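Tailspike protein (Acinetobacter phage vB_ApiP_P1, PDB 6E1R) probably binds the surface polysaccharide of Acinetobacter baumannii and hydrolyses it, as a trimeric phage tailspike whose central part is a parallel beta-helix. Local coordinates at residues T103-K108 with E124-L129; F153-K156 with S160-S163; S164-L169 with T180-T185. One frame throughout, in Å; residues are numbered along the deposited sequence.

Contact 1 (T103-K108 with E124-L129); sequences TATSLK and ELDATL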
# COMPACT_ATOMS: atom_id res chain seq x y z
N THR A 103 -31.35 24.09 6.36
CA THR A 103 -30.80 25.42 6.54
C THR A 103 -29.30 25.46 6.25
O THR A 103 -28.83 26.34 5.53
CB THR A 103 -31.08 25.92 7.97
OG1 THR A 103 -32.49 25.99 8.19
CG2 THR A 103 -30.47 27.30 8.18
N ALA A 104 -28.55 24.50 6.80
CA ALA A 104 -27.11 24.49 6.62
C ALA A 104 -26.73 24.33 5.15
O ALA A 104 -25.79 24.97 4.66
CB ALA A 104 -26.47 23.39 7.47
N THR A 105 -27.46 23.47 4.42
CA THR A 105 -27.14 23.25 3.02
C THR A 105 -27.56 24.44 2.16
O THR A 105 -26.84 24.84 1.24
CB THR A 105 -27.80 21.97 2.52
OG1 THR A 105 -29.20 21.98 2.84
CG2 THR A 105 -27.14 20.75 3.15
N SER A 106 -28.73 25.03 2.44
CA SER A 106 -29.16 26.19 1.68
C SER A 106 -28.29 27.40 1.97
O SER A 106 -28.14 28.28 1.11
CB SER A 106 -30.63 26.50 1.98
OG SER A 106 -30.83 26.73 3.36
N LEU A 107 -27.71 27.47 3.17
CA LEU A 107 -26.82 28.56 3.54
C LEU A 107 -25.37 28.28 3.19
O LEU A 107 -24.53 29.17 3.36
CB LEU A 107 -26.94 28.83 5.05
CG LEU A 107 -28.12 29.70 5.50
CD1 LEU A 107 -28.10 29.87 7.01
CD2 LEU A 107 -28.11 31.05 4.80
N LYS A 108 -25.06 27.07 2.71
CA LYS A 108 -23.71 26.67 2.33
C LYS A 108 -22.74 26.85 3.50
O LYS A 108 -21.71 27.53 3.39
CB LYS A 108 -23.23 27.45 1.10
CG LYS A 108 -24.01 27.19 -0.18
CD LYS A 108 -23.39 27.95 -1.34
CE LYS A 108 -24.34 28.08 -2.52
NZ LYS A 108 -25.19 26.87 -2.70
N GLU A 124 -33.84 13.30 5.15
CA GLU A 124 -33.24 13.11 3.84
C GLU A 124 -31.93 13.88 3.75
O GLU A 124 -31.83 15.03 4.17
CB GLU A 124 -34.21 13.56 2.74
CG GLU A 124 -35.44 12.67 2.61
CD GLU A 124 -36.22 12.94 1.34
OE1 GLU A 124 -35.93 13.94 0.66
OE2 GLU A 124 -37.12 12.14 1.02
N LEU A 125 -30.92 13.22 3.19
CA LEU A 125 -29.58 13.80 3.11
C LEU A 125 -29.55 14.79 1.96
O LEU A 125 -29.51 14.40 0.79
CB LEU A 125 -28.54 12.69 2.94
CG LEU A 125 -27.04 12.99 3.05
CD1 LEU A 125 -26.29 11.71 3.38
CD2 LEU A 125 -26.46 13.62 1.79
N ASP A 126 -29.58 16.08 2.28
CA ASP A 126 -29.41 17.11 1.27
C ASP A 126 -27.98 17.12 0.76
O ASP A 126 -27.03 16.76 1.47
CB ASP A 126 -29.77 18.48 1.83
CG ASP A 126 -31.24 18.62 2.16
OD1 ASP A 126 -32.05 17.83 1.62
OD2 ASP A 126 -31.58 19.51 2.96
N ALA A 127 -27.82 17.52 -0.50
CA ALA A 127 -26.50 17.55 -1.10
C ALA A 127 -25.60 18.55 -0.38
O ALA A 127 -26.07 19.55 0.17
CB ALA A 127 -26.60 17.90 -2.59
N THR A 128 -24.30 18.27 -0.39
CA THR A 128 -23.26 19.13 0.17
C THR A 128 -23.41 19.35 1.67
O THR A 128 -22.92 20.35 2.20
CB THR A 128 -23.20 20.49 -0.55
OG1 THR A 128 -24.39 21.24 -0.26
CG2 THR A 128 -23.09 20.28 -2.06
N LEU A 129 -24.08 18.44 2.37
CA LEU A 129 -24.22 18.57 3.82
C LEU A 129 -22.89 18.28 4.51
O LEU A 129 -22.32 17.20 4.33
CB LEU A 129 -25.29 17.63 4.35
CG LEU A 129 -25.29 17.54 5.88
CD1 LEU A 129 -25.73 18.86 6.52
CD2 LEU A 129 -26.14 16.38 6.38
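Van der Waals packing of the Thr105 methyl group joins this residue to the loop 126-129. CG2 of Thr105 lies 3.4 Å from the carbonyl O of Ala127. CG2 of Thr105 is also 3.8 Å from CB of Leu129, so one methyl touches the turn at Ala127 O and again at its last residue, Leu129. CB of Asp126 reaches the same methyl group. The placement follows from chi1 of Thr105 (51°), which sets CG2 anti to the carbonyl carbon and facing the loop, while OG1 is tucked between the backbone N and the carbonyl carbon.

The helix 94-106 packs here against an early coil of the parallel beta-helix, in a position consistent with the capping helix found at the N-terminal end of many such folds. Its last turn closes with a Schellman motif, Lys108 having positive phi, and the facing loop is a type II beta turn from Asp126 to Leu129.

Polar groups meet without a hydrogen bond across the segments. OG1 of Thr105 and OD2 of Asp126 are 3.4 Å apart, their side chains crossing at about a right angle. The hydroxyl is engaged by the carbonyl of Val101 one helical turn back, and the other carboxylate oxygen, OD1, forms a salt bridge with NZ of Lys156. Beyond the turn, Phe140 of the second subunit packs on Thr128 and makes a cation-pi contact with Lys108.

Contact 2 (F153-K156 with S160-S163); sequences FTVK and SSES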
# COMPACT_ATOMS: atom_id res chain seq x y z
N PHE A 153 -30.62 8.85 8.47
CA PHE A 153 -30.54 9.65 7.26
C PHE A 153 -31.01 8.82 6.07
O PHE A 153 -30.75 7.62 6.00
CB PHE A 153 -29.12 10.17 7.01
CG PHE A 153 -28.70 11.27 7.95
CD1 PHE A 153 -29.11 12.57 7.73
CD2 PHE A 153 -27.90 10.99 9.04
CE1 PHE A 153 -28.73 13.59 8.59
CE2 PHE A 153 -27.51 12.00 9.91
CZ PHE A 153 -27.93 13.30 9.68
N THR A 154 -31.71 9.47 5.14
CA THR A 154 -32.22 8.83 3.94
C THR A 154 -31.53 9.41 2.73
O THR A 154 -31.65 10.61 2.45
CB THR A 154 -33.74 9.00 3.83
OG1 THR A 154 -34.39 8.21 4.83
CG2 THR A 154 -34.23 8.59 2.46
N VAL A 155 -30.79 8.57 2.01
CA VAL A 155 -30.09 9.00 0.80
C VAL A 155 -31.10 9.15 -0.33
O VAL A 155 -31.91 8.24 -0.59
CB VAL A 155 -28.99 8.00 0.43
CG1 VAL A 155 -28.24 8.47 -0.80
CG2 VAL A 155 -28.03 7.82 1.60
N LYS A 156 -31.07 10.29 -1.01
CA LYS A 156 -32.01 10.57 -2.07
C LYS A 156 -31.68 9.76 -3.32
O LYS A 156 -30.57 9.25 -3.49
CB LYS A 156 -32.01 12.06 -2.41
CG LYS A 156 -32.39 12.97 -1.25
CD LYS A 156 -32.23 14.43 -1.63
CE LYS A 156 -32.68 15.34 -0.51
NZ LYS A 156 -32.58 16.78 -0.90
N SER A 160 -28.86 12.95 -5.98
CA SER A 160 -29.37 14.11 -5.26
C SER A 160 -28.74 14.27 -3.89
O SER A 160 -28.82 15.36 -3.31
CB SER A 160 -30.89 14.01 -5.14
OG SER A 160 -31.50 13.86 -6.41
N SER A 161 -28.13 13.23 -3.34
CA SER A 161 -27.44 13.31 -2.06
C SER A 161 -25.92 13.34 -2.22
O SER A 161 -25.21 13.22 -1.22
CB SER A 161 -27.84 12.13 -1.17
OG SER A 161 -29.22 12.14 -0.88
N GLU A 162 -25.42 13.52 -3.44
CA GLU A 162 -23.99 13.50 -3.67
C GLU A 162 -23.31 14.63 -2.90
O GLU A 162 -23.89 15.70 -2.68
CB GLU A 162 -23.69 13.62 -5.17
CG GLU A 162 -22.22 13.43 -5.53
CD GLU A 162 -21.96 13.58 -7.02
OE1 GLU A 162 -22.49 14.52 -7.63
OE2 GLU A 162 -21.22 12.73 -7.57
N SER A 163 -22.06 14.37 -2.49
CA SER A 163 -21.22 15.30 -1.74
C SER A 163 -21.76 15.50 -0.33
O SER A 163 -22.84 16.05 -0.14
CB SER A 163 -21.10 16.65 -2.47
OG SER A 163 -20.53 16.48 -3.75
O HOH W 1 -28.28 10.39 -4.00
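Lys156 meets Ser160 and Ser161 across the loop that leads out of strand 151-155 and on to strand 164-167, one of the turns between faces of a parallel beta-helix. The backbone N of Lys156 donates a hydrogen bond to OG of Ser161, 2.6 Å long and fairly straight at 163°. The same hydroxyl is also hydrogen-bonded to the carbonyl O of Leu125, which can only accept; the serine oxygen therefore takes one bond from the strand end and gives another to the previous coil.

From this anchor the lysine side chain runs along the serines. CB of Lys156 rests 3.5 Å from CB of Ser160 and also borders OG of Ser161. CG of Lys156, set beside the backbone N by a chi1 of -60°, stays close to that hydroxyl, at 3.3 Å from OG of Ser161. Past CG the chain is extended: CD of Lys156 still lies over CB of Ser160, at 3.8 Å, and then CE carries the tip away from the loop. NZ ends in a salt bridge with OD1 of Asp126, which ties the lysine to the loop of the coil before.

Val155, one residue earlier, adds apolar packing, its CG1, anti to the backbone N, lying 3.7 Å from CB of Ser161. Its other neighbours include Leu190 of strand 189-196. A water molecule bridges the backbones: it is 2.6 Å from the carbonyl O of Lys156, to which it can donate, and accepts a hydrogen bond from N of Ser161 at 2.9 Å.

Contact 3 (S164-L169 with T180-T185); sequences SYFGKL and TAFRST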
# COMPACT_ATOMS: atom_id res chain seq x y z
N SER A 164 -21.00 15.03 0.66
CA SER A 164 -21.38 15.19 2.06
C SER A 164 -20.15 14.97 2.92
O SER A 164 -19.11 14.49 2.45
CB SER A 164 -22.51 14.23 2.45
OG SER A 164 -22.19 12.89 2.13
N TYR A 165 -20.27 15.32 4.20
CA TYR A 165 -19.19 15.15 5.15
C TYR A 165 -19.78 14.85 6.52
O TYR A 165 -20.66 15.58 6.98
CB TYR A 165 -18.29 16.39 5.21
CG TYR A 165 -17.06 16.23 6.08
CD1 TYR A 165 -17.11 16.48 7.44
CD2 TYR A 165 -15.85 15.82 5.53
CE1 TYR A 165 -15.99 16.34 8.24
CE2 TYR A 165 -14.72 15.67 6.32
CZ TYR A 165 -14.80 15.93 7.67
OH TYR A 165 -13.68 15.78 8.46
N PHE A 166 -19.31 13.78 7.15
CA PHE A 166 -19.77 13.37 8.47
C PHE A 166 -18.56 13.26 9.38
O PHE A 166 -17.75 12.34 9.24
CB PHE A 166 -20.53 12.05 8.40
CG PHE A 166 -21.78 12.13 7.57
CD1 PHE A 166 -21.74 11.92 6.20
CD2 PHE A 166 -23.00 12.42 8.16
CE1 PHE A 166 -22.88 12.00 5.44
CE2 PHE A 166 -24.15 12.50 7.40
CZ PHE A 166 -24.09 12.29 6.04
N GLY A 167 -18.43 14.20 10.32
CA GLY A 167 -17.27 14.25 11.17
C GLY A 167 -17.55 14.01 12.64
O GLY A 167 -18.23 14.82 13.29
N LYS A 168 -17.05 12.89 13.16
CA LYS A 168 -17.07 12.59 14.59
C LYS A 168 -18.50 12.57 15.13
O LYS A 168 -18.88 13.34 16.02
CB LYS A 168 -16.18 13.57 15.35
CG LYS A 168 -14.76 13.59 14.80
CD LYS A 168 -13.91 14.70 15.39
CE LYS A 168 -12.50 14.65 14.82
NZ LYS A 168 -11.68 15.81 15.25
N LEU A 169 -19.31 11.67 14.57
CA LEU A 169 -20.68 11.46 14.98
C LEU A 169 -20.90 9.98 15.26
O LEU A 169 -20.33 9.12 14.59
CB LEU A 169 -21.67 11.94 13.91
CG LEU A 169 -21.71 13.45 13.66
CD1 LEU A 169 -22.60 13.77 12.47
CD2 LEU A 169 -22.19 14.17 14.91
N THR A 180 -31.04 2.16 11.14
CA THR A 180 -29.72 2.24 10.53
C THR A 180 -29.34 3.71 10.42
O THR A 180 -30.20 4.59 10.51
CB THR A 180 -29.68 1.56 9.16
OG1 THR A 180 -28.36 1.67 8.61
CG2 THR A 180 -30.67 2.20 8.21
N ALA A 181 -28.05 3.96 10.20
CA ALA A 181 -27.61 5.34 10.04
C ALA A 181 -27.95 5.89 8.67
O ALA A 181 -28.25 7.09 8.54
CB ALA A 181 -26.10 5.44 10.28
N PHE A 182 -27.93 5.05 7.63
CA PHE A 182 -28.20 5.49 6.27
C PHE A 182 -28.94 4.40 5.51
O PHE A 182 -28.68 3.21 5.70
CB PHE A 182 -26.90 5.84 5.52
CG PHE A 182 -26.14 6.98 6.13
CD1 PHE A 182 -25.17 6.75 7.09
CD2 PHE A 182 -26.39 8.28 5.73
CE1 PHE A 182 -24.47 7.79 7.65
CE2 PHE A 182 -25.68 9.33 6.29
CZ PHE A 182 -24.72 9.09 7.25
N ARG A 183 -29.86 4.82 4.65
CA ARG A 183 -30.53 3.92 3.72
C ARG A 183 -30.84 4.69 2.45
O ARG A 183 -31.04 5.91 2.48
CB ARG A 183 -31.82 3.33 4.31
CG ARG A 183 -32.22 2.00 3.68
CD ARG A 183 -33.46 1.42 4.35
NE ARG A 183 -33.20 1.00 5.72
CZ ARG A 183 -32.78 -0.21 6.07
NH1 ARG A 183 -32.57 -1.13 5.14
NH2 ARG A 183 -32.58 -0.50 7.35
N SER A 184 -30.88 3.98 1.33
CA SER A 184 -31.06 4.59 0.02
C SER A 184 -32.47 4.33 -0.51
O SER A 184 -32.99 3.22 -0.39
CB SER A 184 -30.03 4.06 -0.98
OG SER A 184 -28.73 4.51 -0.66
N THR A 185 -33.07 5.37 -1.08
CA THR A 185 -34.34 5.24 -1.78
C THR A 185 -34.07 4.98 -3.26
O THR A 185 -33.37 5.77 -3.91
CB THR A 185 -35.20 6.49 -1.60
OG1 THR A 185 -34.44 7.65 -1.95
CG2 THR A 185 -35.68 6.61 -0.16
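Phe182 and Phe166 make the whole of this contact, the edge of the first ring meeting the face of the second. The pair is T-shaped: the planes stand at 82° and the centroids are 4.9 Å apart. CE2 and CZ of Phe182 form the leading edge. CZ of Phe182 sits above the Phe166 plane, displaced from the centre toward the rim, and the nearest atoms are CE2 of Phe182 and CZ of Phe166 at 3.4 Å. The two side chains leave their strands toward each other, coming from opposite directions, and a chi1 of -63° in both sets each ring beside its own backbone N.

This is interior packing of the parallel beta-helix, with aromatic side chains bridging the core between strands that share no backbone hydrogen bonds. Leu125 of the preceding coil touches both rings. In the following coil, the Phe195 ring of strand 189-196 lies nearly parallel to that of Phe166, and Leu190 of the same strand packs on Phe182. Ile131 of strand 129-133 also borders Phe166, while Ile208 and Ala210 of strand 208-213 border Phe182.

In the fold
Along the chain the three contacts follow in series, none enclosing or crossing another. Contact 1 closes the excursion from the end of helix 94-106 through strands 111-113, 117-119 and 123-124 to the turn before strand 129-133. Contact 2 then closes a short loop at the end of strand 151-155, and contact 3 spans the winding from strand 164-167 to strand 178-184. Successive coils are joined by backbone bonds: Leu125 N to Thr154 O and Val155 N to Arg183 O on the face of the parallel strands 123-124, 151-155 and 178-184, and Leu129 O to Tyr165 N in the sheet holding strands 129-133 and 164-167. Phe153 packs against Phe182 between contacts 2 and 3.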